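Local coordinates for protein uridylate-specific endoribonuclease nsp11 (PDB 5EYI) that probably degrades the 5'-polyuridines made during viral RNA replication, which keeps host double-stranded RNA sensors from being activated, at residues Leu56-Lys61 and Ser86-Lys91; His60-Ala65 and Gly95-Leu100. The protein carries 1 engineered substitution. All blocks are in the same frame, centred on the assembly; numbering follows the deposited sequence.

Interaction 1: residues Leu56-Lys61 and Ser86-Lys91; sequences LRPIHK and SYYLTK
The Tyr-88 ring packs against the chain of Leu-56 to Pro-58, and most of this contact is CH-pi and apolar. Pro-58 lies over one ring face: its CD sits 3.9 Å from the Tyr-88 ring centroid, 22° off the normal, while Pro-58 CG comes within 3.7 Å of Tyr-88 CZ. The CA-CB bond of Tyr-88 points toward the loop, and chi1 of -73° sets CG anti to the carbonyl carbon, with the ring face against Pro-58. At the ring edge, in its plane, Leu-56 O approaches Tyr-88 CD1 at 3.6 Å.

A second patch gathers round Thr-90, where Ile-59 packs on the hydroxyl and His-60 on the methyl. Ile-59 sends CG1 between its backbone N and carbonyl carbon (chi1 65°), bringing CG1 to 3.3 Å from Thr-90 OG1, whose polar partner is Ser-63. Thr-90 CG2 meets His-60 CB at 3.9 Å.

No hydrogen bond joins the two segments; backbone bonds instead tie strand 85-93 to its sheet neighbours, Tyr-88 and Thr-90 to Ser-55 and Val-53, Tyr-87 and Leu-89 to Cys-66 and Arg-64. Residues 56-61 belong to the loop that leads from strand 51-55 to strand 64-67, and they lie against the strand that both of these pair with.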
loop_
_atom_site.group_PDB
_atom_site.type_symbol
_atom_site.label_atom_id
_atom_site.label_comp_id
_atom_site.label_asym_id
_atom_site.label_seq_id
_atom_site.Cartn_x
_atom_site.Cartn_y
_atom_site.Cartn_z
ATOM N N LEU A 56 13.801 -33.131 0.230
ATOM C CA LEU A 56 12.600 -33.514 -0.487
ATOM C C LEU A 56 11.469 -33.870 0.470
ATOM O O LEU A 56 10.295 -33.733 0.126
ATOM C CB LEU A 56 12.910 -34.682 -1.419
ATOM C CG LEU A 56 11.865 -34.966 -2.479
ATOM C CD1 LEU A 56 11.593 -33.721 -3.327
ATOM C CD2 LEU A 56 12.364 -36.113 -3.334
ATOM N N ARG A 57 11.835 -34.312 1.671
ATOM C CA ARG A 57 10.887 -34.704 2.712
ATOM C C ARG A 57 11.235 -33.970 3.994
ATOM O O ARG A 57 12.390 -33.586 4.178
ATOM C CB ARG A 57 10.993 -36.211 2.968
ATOM C CG ARG A 57 10.832 -37.069 1.729
ATOM C CD ARG A 57 10.990 -38.542 2.073
ATOM N NE ARG A 57 9.839 -39.070 2.799
ATOM C CZ ARG A 57 9.697 -40.334 3.199
ATOM N NH1 ARG A 57 10.642 -41.244 2.965
ATOM N NH2 ARG A 57 8.596 -40.690 3.852
ATOM N N PRO A 58 10.259 -33.810 4.905
ATOM C CA PRO A 58 10.563 -33.100 6.155
ATOM C C PRO A 58 11.588 -33.855 6.991
ATOM O O PRO A 58 11.563 -35.084 7.008
ATOM C CB PRO A 58 9.210 -33.022 6.891
ATOM C CG PRO A 58 8.191 -33.651 6.009
ATOM C CD PRO A 58 8.889 -34.355 4.882
ATOM N N ILE A 59 12.498 -33.125 7.638
ATOM C CA ILE A 59 13.528 -33.728 8.499
ATOM C C ILE A 59 13.413 -33.343 9.972
ATOM O O ILE A 59 14.152 -33.867 10.793
ATOM C CB ILE A 59 14.956 -33.422 7.991
ATOM C CG1 ILE A 59 15.285 -31.924 8.064
ATOM C CG2 ILE A 59 15.132 -33.933 6.567
ATOM C CD1 ILE A 59 16.734 -31.615 7.721
ATOM N N HIS A 60 12.496 -32.440 10.301
ATOM C CA HIS A 60 12.346 -31.919 11.660
ATOM C C HIS A 60 10.955 -31.309 11.748
ATOM O O HIS A 60 10.353 -31.024 10.715
ATOM C CB HIS A 60 13.409 -30.846 11.928
ATOM C CG HIS A 60 13.617 -30.529 13.381
ATOM N ND1 HIS A 60 12.870 -29.592 14.061
ATOM C CD2 HIS A 60 14.518 -31.004 14.272
ATOM C CE1 HIS A 60 13.282 -29.518 15.311
ATOM N NE2 HIS A 60 14.286 -30.362 15.464
ATOM N N LYS A 61 10.457 -31.095 12.966
ATOM C CA LYS A 61 9.174 -30.408 13.195
ATOM C C LYS A 61 9.115 -28.975 12.624
ATOM O O LYS A 61 8.036 -28.461 12.329
ATOM C CB LYS A 61 8.863 -30.376 14.710
ATOM C CG LYS A 61 7.541 -29.715 15.129
ATOM C CD LYS A 61 6.321 -30.269 14.380
ATOM C CE LYS A 61 5.024 -29.545 14.740
ATOM N NZ LYS A 61 4.374 -30.093 15.966
ATOM N N SER A 86 7.718 -27.926 -3.320
ATOM C CA SER A 86 8.909 -28.003 -4.172
ATOM C C SER A 86 10.071 -28.624 -3.408
ATOM O O SER A 86 10.803 -29.454 -3.948
ATOM C CB SER A 86 9.291 -26.614 -4.696
ATOM O OG SER A 86 8.182 -26.013 -5.333
ATOM N N TYR A 87 10.232 -28.206 -2.156
ATOM C CA TYR A 87 11.267 -28.727 -1.242
ATOM C C TYR A 87 10.907 -28.273 0.172
ATOM O O TYR A 87 10.049 -27.417 0.342
ATOM C CB TYR A 87 12.677 -28.215 -1.633
ATOM C CG TYR A 87 12.747 -26.704 -1.794
ATOM C CD1 TYR A 87 12.524 -26.107 -3.031
ATOM C CD2 TYR A 87 12.983 -25.870 -0.702
ATOM C CE1 TYR A 87 12.548 -24.730 -3.180
ATOM C CE2 TYR A 87 13.008 -24.484 -0.850
ATOM C CZ TYR A 87 12.789 -23.924 -2.093
ATOM O OH TYR A 87 12.806 -22.551 -2.239
ATOM N N TYR A 88 11.560 -28.859 1.170
ATOM C CA TYR A 88 11.480 -28.419 2.565
ATOM C C TYR A 88 12.760 -27.689 2.914
ATOM O O TYR A 88 13.816 -28.032 2.406
ATOM C CB TYR A 88 11.315 -29.608 3.518
ATOM C CG TYR A 88 9.940 -30.210 3.456
ATOM C CD1 TYR A 88 9.632 -31.173 2.504
ATOM C CD2 TYR A 88 8.937 -29.798 4.330
ATOM C CE1 TYR A 88 8.371 -31.708 2.424
ATOM C CE2 TYR A 88 7.668 -30.331 4.252
ATOM C CZ TYR A 88 7.394 -31.286 3.294
ATOM O OH TYR A 88 6.135 -31.813 3.210
ATOM N N LEU A 89 12.652 -26.688 3.785
ATOM C CA LEU A 89 13.817 -26.004 4.340
ATOM C C LEU A 89 13.847 -26.165 5.845
ATOM O O LEU A 89 12.830 -25.993 6.516
ATOM C CB LEU A 89 13.804 -24.509 4.000
ATOM C CG LEU A 89 14.191 -24.109 2.578
ATOM C CD1 LEU A 89 14.206 -22.589 2.483
ATOM C CD2 LEU A 89 15.523 -24.688 2.141
ATOM N N THR A 90 15.024 -26.484 6.369
ATOM C CA THR A 90 15.228 -26.538 7.802
ATOM C C THR A 90 16.466 -25.717 8.141
ATOM O O THR A 90 17.534 -25.966 7.612
ATOM C CB THR A 90 15.376 -27.993 8.292
ATOM O OG1 THR A 90 14.377 -28.808 7.667
ATOM C CG2 THR A 90 15.195 -28.067 9.805
ATOM N N LYS A 91 16.301 -24.731 9.011
ATOM C CA LYS A 91 17.377 -23.820 9.371
ATOM C C LYS A 91 17.912 -24.156 10.755
ATOM O O LYS A 91 17.170 -24.125 11.737
ATOM C CB LYS A 91 16.863 -22.383 9.355
ATOM C CG LYS A 91 17.861 -21.340 9.820
ATOM C CD LYS A 91 17.389 -19.954 9.430
ATOM C CE LYS A 91 18.190 -18.860 10.115
ATOM N NZ LYS A 91 17.882 -17.538 9.495
#

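Interaction 2: residues His60-Ala65 and Gly95-Leu100; sequences HKYSRA and GEAQLL
Ala-97 CB sits over the centre of one face of the His-60 ring, a CH-pi contact 3.5 Å from the ring centroid and 14° off its normal. At the edge of the imidazole, in its plane, Tyr-62 N donates to His-60 ND1, which fixes how the ring is turned. The Tyr-62 ring has the backbone N of Leu-99 above one face, toward the rim, and Ala-97 O near its edge, 3.4 Å from Tyr-62 CD2. Leu-99 CD1 touches Tyr-62 CD1 at 3.4 Å, the two side chains crossing at about a right angle.

The guanidinium of Arg-64 presents its edge to Leu-100. NH2 of Arg-64 donates to Leu-100 O over 2.7 Å, nearly straight and within the guanidinium plane but tilted 35° from the carbonyl plane; bends at chi2 and chi3 carry the group there. Its NH1 forms a salt bridge with Glu-102.

Two waters donate to Tyr-62 O; one also donates to Gln-98 O (2.7 Å), and the other accepts from Leu-100 N (2.8 Å). The two segments are thus joined by water as well as by side chains. The contact sets a type I beta turn (His-60 to Ser-63), which leads into strand 64-67, against strand 96-98 and the chain after it in the N-terminal region of nsp11.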
loop_
_atom_site.group_PDB
_atom_site.type_symbol
_atom_site.label_atom_id
_atom_site.label_comp_id
_atom_site.label_asym_id
_atom_site.label_seq_id
_atom_site.Cartn_x
_atom_site.Cartn_y
_atom_site.Cartn_z
ATOM N N HIS A 60 12.496 -32.440 10.301
ATOM C CA HIS A 60 12.346 -31.919 11.660
ATOM C C HIS A 60 10.955 -31.309 11.748
ATOM O O HIS A 60 10.353 -31.024 10.715
ATOM C CB HIS A 60 13.409 -30.846 11.928
ATOM C CG HIS A 60 13.617 -30.529 13.381
ATOM N ND1 HIS A 60 12.870 -29.592 14.061
ATOM C CD2 HIS A 60 14.518 -31.004 14.272
ATOM C CE1 HIS A 60 13.282 -29.518 15.311
ATOM N NE2 HIS A 60 14.286 -30.362 15.464
ATOM N N LYS A 61 10.457 -31.095 12.966
ATOM C CA LYS A 61 9.174 -30.408 13.195
ATOM C C LYS A 61 9.115 -28.975 12.624
ATOM O O LYS A 61 8.036 -28.461 12.329
ATOM C CB LYS A 61 8.863 -30.376 14.710
ATOM C CG LYS A 61 7.541 -29.715 15.129
ATOM C CD LYS A 61 6.321 -30.269 14.380
ATOM C CE LYS A 61 5.024 -29.545 14.740
ATOM N NZ LYS A 61 4.374 -30.093 15.966
ATOM N N TYR A 62 10.278 -28.356 12.456
ATOM C CA TYR A 62 10.417 -26.989 12.005
ATOM C C TYR A 62 10.817 -26.939 10.527
ATOM O O TYR A 62 11.104 -25.856 10.014
ATOM C CB TYR A 62 11.477 -26.268 12.843
ATOM C CG TYR A 62 11.169 -26.074 14.322
ATOM C CD1 TYR A 62 9.852 -25.946 14.797
ATOM C CD2 TYR A 62 12.209 -25.962 15.245
ATOM C CE1 TYR A 62 9.593 -25.744 16.148
ATOM C CE2 TYR A 62 11.961 -25.756 16.596
ATOM C CZ TYR A 62 10.656 -25.647 17.047
ATOM O OH TYR A 62 10.416 -25.444 18.388
ATOM N N SER A 63 10.856 -28.094 9.853
ATOM C CA SER A 63 10.952 -28.128 8.400
ATOM C C SER A 63 9.756 -27.383 7.826
ATOM O O SER A 63 8.613 -27.674 8.177
ATOM C CB SER A 63 10.969 -29.555 7.857
ATOM O OG SER A 63 12.172 -30.200 8.195
ATOM N N ARG A 64 10.045 -26.409 6.974
ATOM C CA ARG A 64 9.043 -25.563 6.344
ATOM C C ARG A 64 8.860 -26.075 4.921
ATOM O O ARG A 64 9.826 -26.125 4.149
ATOM C CB ARG A 64 9.536 -24.108 6.350
ATOM C CG ARG A 64 8.845 -23.135 5.401
ATOM C CD ARG A 64 7.431 -22.830 5.838
ATOM N NE ARG A 64 7.432 -22.152 7.126
ATOM C CZ ARG A 64 6.372 -22.029 7.912
ATOM N NH1 ARG A 64 5.187 -22.510 7.541
ATOM N NH2 ARG A 64 6.492 -21.408 9.077
ATOM N N ALA A 65 7.625 -26.451 4.587
ATOM C CA ALA A 65 7.254 -26.830 3.230
ATOM C C ALA A 65 7.239 -25.593 2.331
ATOM O O ALA A 65 6.512 -24.640 2.599
ATOM C CB ALA A 65 5.880 -27.488 3.231
ATOM N N GLY A 95 23.508 -25.417 15.833
ATOM C CA GLY A 95 23.080 -26.805 15.975
ATOM C C GLY A 95 21.600 -27.027 16.259
ATOM O O GLY A 95 21.134 -28.166 16.171
ATOM N N GLU A 96 20.861 -25.956 16.573
ATOM C CA GLU A 96 19.446 -26.032 16.942
ATOM C C GLU A 96 18.551 -25.600 15.783
ATOM O O GLU A 96 18.765 -24.537 15.195
ATOM C CB GLU A 96 19.156 -25.119 18.142
ATOM C CG GLU A 96 20.110 -25.294 19.319
ATOM C CD GLU A 96 19.572 -24.684 20.604
ATOM N N ALA A 97 17.541 -26.413 15.484
ATOM C CA ALA A 97 16.548 -26.093 14.467
ATOM C C ALA A 97 15.739 -24.871 14.884
ATOM O O ALA A 97 15.330 -24.763 16.035
ATOM C CB ALA A 97 15.623 -27.277 14.237
ATOM N N GLN A 98 15.526 -23.952 13.948
ATOM C CA GLN A 98 14.777 -22.733 14.211
ATOM C C GLN A 98 13.438 -22.782 13.515
ATOM O O GLN A 98 13.307 -23.402 12.466
ATOM C CB GLN A 98 15.549 -21.516 13.696
ATOM C CG GLN A 98 16.942 -21.349 14.277
ATOM C CD GLN A 98 16.940 -21.288 15.788
ATOM O OE1 GLN A 98 17.562 -22.116 16.464
ATOM N NE2 GLN A 98 16.218 -20.315 16.328
ATOM N N LEU A 99 12.454 -22.108 14.095
ATOM C CA LEU A 99 11.182 -21.877 13.429
ATOM C C LEU A 99 11.422 -20.906 12.275
ATOM O O LEU A 99 12.018 -19.850 12.478
ATOM C CB LEU A 99 10.161 -21.272 14.398
ATOM C CG LEU A 99 8.695 -21.522 14.029
ATOM C CD1 LEU A 99 8.279 -22.907 14.512
ATOM C CD2 LEU A 99 7.776 -20.441 14.599
ATOM N N LEU A 100 10.980 -21.270 11.073
ATOM C CA LEU A 100 11.029 -20.360 9.930
ATOM C C LEU A 100 9.697 -19.633 9.815
ATOM O O LEU A 100 8.658 -20.221 10.104
ATOM C CB LEU A 100 11.327 -21.115 8.632
ATOM C CG LEU A 100 12.787 -21.504 8.394
ATOM C CD1 LEU A 100 12.876 -22.515 7.260
ATOM C CD2 LEU A 100 13.644 -20.282 8.078
HETATM O O HOH W 1 13.716 -24.623 10.125
HETATM O O HOH W 2 9.653 -23.649 10.462
#

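Overall arrangement
Interactions 1 and 2 share His-60 and Lys-61, and their centres lie about 8 Å apart. Strand 85-93 connects them: Thr-90 OG1 probably hydrogen-bonds to Ser-63 OG (2.7 Å), and Lys-91 O to Gln-98 N (2.8 Å). Packing adds to this, with Tyr-88 CE2 3.5 Å from Ala-65 CB. The strand that carries the loop of interaction 1 also pairs with strand 96-98 of interaction 2. At the far end of interaction 1, a bound 2-(2-methoxyethoxy)ethanol, probably from the crystallisation liquor, comes within about 4 Å of the Leu-56 side chain; Leu-56 and Ser-86 belong to its pocket. Both contacts lie away from the three predicted active-site positions, His-131, His-146 and Ala-175, the last an engineered alanine.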